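Local coordinates for protein putative oxidoreductase (Yersinia pestis, PDB 3KUX) that probably catalyses the NAD(P)-dependent oxidation or reduction of a substrate not yet identified, at residues A[145-150]-A[244-249]. Residues are numbered along the deposited sequence; the frame is centred on the assembly and turned at random.
Sequences LGNVVY and HGTQGS
The carbonyl of L145 meets the turn 245-248 at its backbone: Q247 N donates to L145 O over 2.9 Å, from 45° above the carbonyl plane, and G248 N adds a weak bond. In L145, chi1 (-56°) swings CG anti to the carbonyl carbon and chi2 turns CD2 to the G248-S249 peptide, while L139 and L140 of helix 131-142 pack on this leucine. G146, at positive phi, lays its CA against Q247 CG at 3.7 Å. At N147 the backbone is held twice by one threonine: N147 N donates to T246 OG1 (3.1 Å), and N147 O accepts from T246 N (2.9 Å). V148 pairs with G245 in a non-hydrogen-bonded antiparallel bridge, their CA atoms 4.0 Å apart. V149 N reaches H244 O at 2.9 Å, nearly straight (170°) and in the carbonyl plane; Y150 N adds a weak bond to that oxygen, and Y150 O receives H244 N at 3.1 Å. The Y150 and H244 side chains touch at their CD2 atoms (3.7 Å); the ring planes are close to parallel, but offset so far that they share little face. S249 OG, hydrogen-bonded to H244 ND1, lies in plane at the imidazole edge, and E152 binds Y150 OH. V149 and Y150, both opposite H244, form a classic beta bulge where strand 148-156 pairs antiparallel with strand 241-245 in the mixed sheet of the C-terminal alpha/beta domain.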
# COMPACT_ATOMS: atom_id res chain seq x y z
N LEU A 145 -6.11 25.27 1.98
CA LEU A 145 -7.38 24.84 2.58
C LEU A 145 -7.54 25.35 4.01
O LEU A 145 -8.62 25.25 4.59
CB LEU A 145 -7.51 23.31 2.58
CG LEU A 145 -7.40 22.60 1.23
CD1 LEU A 145 -7.48 21.09 1.40
CD2 LEU A 145 -8.47 23.10 0.26
N GLY A 146 -6.46 25.91 4.56
CA GLY A 146 -6.46 26.39 5.94
C GLY A 146 -6.21 25.24 6.90
O GLY A 146 -5.48 24.30 6.58
N ASN A 147 -6.82 25.31 8.08
CA ASN A 147 -6.80 24.19 9.00
C ASN A 147 -7.77 23.10 8.54
O ASN A 147 -8.97 23.34 8.44
CB ASN A 147 -7.15 24.65 10.42
CG ASN A 147 -6.31 25.83 10.87
OD1 ASN A 147 -6.85 26.89 11.19
ND2 ASN A 147 -4.99 25.65 10.88
N VAL A 148 -7.24 21.92 8.25
CA VAL A 148 -8.06 20.79 7.82
C VAL A 148 -8.86 20.22 8.98
O VAL A 148 -8.31 19.95 10.05
CB VAL A 148 -7.18 19.69 7.21
CG1 VAL A 148 -8.01 18.45 6.92
CG2 VAL A 148 -6.49 20.19 5.97
N VAL A 149 -10.17 20.04 8.78
CA VAL A 149 -11.04 19.51 9.83
C VAL A 149 -11.74 18.21 9.45
O VAL A 149 -12.34 17.56 10.29
CB VAL A 149 -12.13 20.52 10.26
CG1 VAL A 149 -11.49 21.81 10.74
CG2 VAL A 149 -13.10 20.79 9.11
N TYR A 150 -11.65 17.82 8.18
CA TYR A 150 -12.37 16.65 7.69
C TYR A 150 -11.63 15.99 6.54
O TYR A 150 -11.19 16.66 5.61
CB TYR A 150 -13.77 17.06 7.23
CG TYR A 150 -14.68 15.90 6.89
CD1 TYR A 150 -15.30 15.17 7.90
CD2 TYR A 150 -14.93 15.54 5.57
CE1 TYR A 150 -16.14 14.10 7.61
CE2 TYR A 150 -15.78 14.48 5.27
CZ TYR A 150 -16.38 13.77 6.29
OH TYR A 150 -17.21 12.72 6.00
N HIS A 244 -12.16 18.94 3.73
CA HIS A 244 -12.64 20.26 4.12
C HIS A 244 -11.68 20.96 5.08
O HIS A 244 -11.25 20.38 6.08
CB HIS A 244 -14.03 20.18 4.75
CG HIS A 244 -15.10 19.67 3.83
ND1 HIS A 244 -15.29 20.17 2.56
CD2 HIS A 244 -16.03 18.70 4.00
CE1 HIS A 244 -16.29 19.53 1.98
NE2 HIS A 244 -16.75 18.63 2.83
N GLY A 245 -11.36 22.21 4.76
CA GLY A 245 -10.54 23.02 5.65
C GLY A 245 -11.34 24.24 6.07
O GLY A 245 -12.46 24.43 5.61
N THR A 246 -10.76 25.06 6.94
CA THR A 246 -11.42 26.29 7.37
C THR A 246 -11.47 27.34 6.27
O THR A 246 -12.17 28.35 6.39
CB THR A 246 -10.73 26.91 8.60
OG1 THR A 246 -9.33 27.09 8.32
CG2 THR A 246 -10.90 26.02 9.82
N GLN A 247 -10.72 27.12 5.19
CA GLN A 247 -10.60 28.12 4.14
C GLN A 247 -11.01 27.57 2.78
O GLN A 247 -11.16 28.33 1.82
CB GLN A 247 -9.17 28.65 4.05
CG GLN A 247 -8.65 29.25 5.34
CD GLN A 247 -8.90 30.74 5.43
OE1 GLN A 247 -9.93 31.24 4.96
NE2 GLN A 247 -7.96 31.46 6.03
N GLY A 248 -11.16 26.25 2.68
CA GLY A 248 -11.53 25.65 1.41
C GLY A 248 -11.68 24.15 1.44
O GLY A 248 -11.64 23.52 2.50
N SER A 249 -11.86 23.57 0.26
CA SER A 249 -12.10 22.14 0.15
C SER A 249 -11.44 21.58 -1.10
O SER A 249 -11.11 22.32 -2.03
CB SER A 249 -13.61 21.86 0.11
OG SER A 249 -14.27 22.42 1.23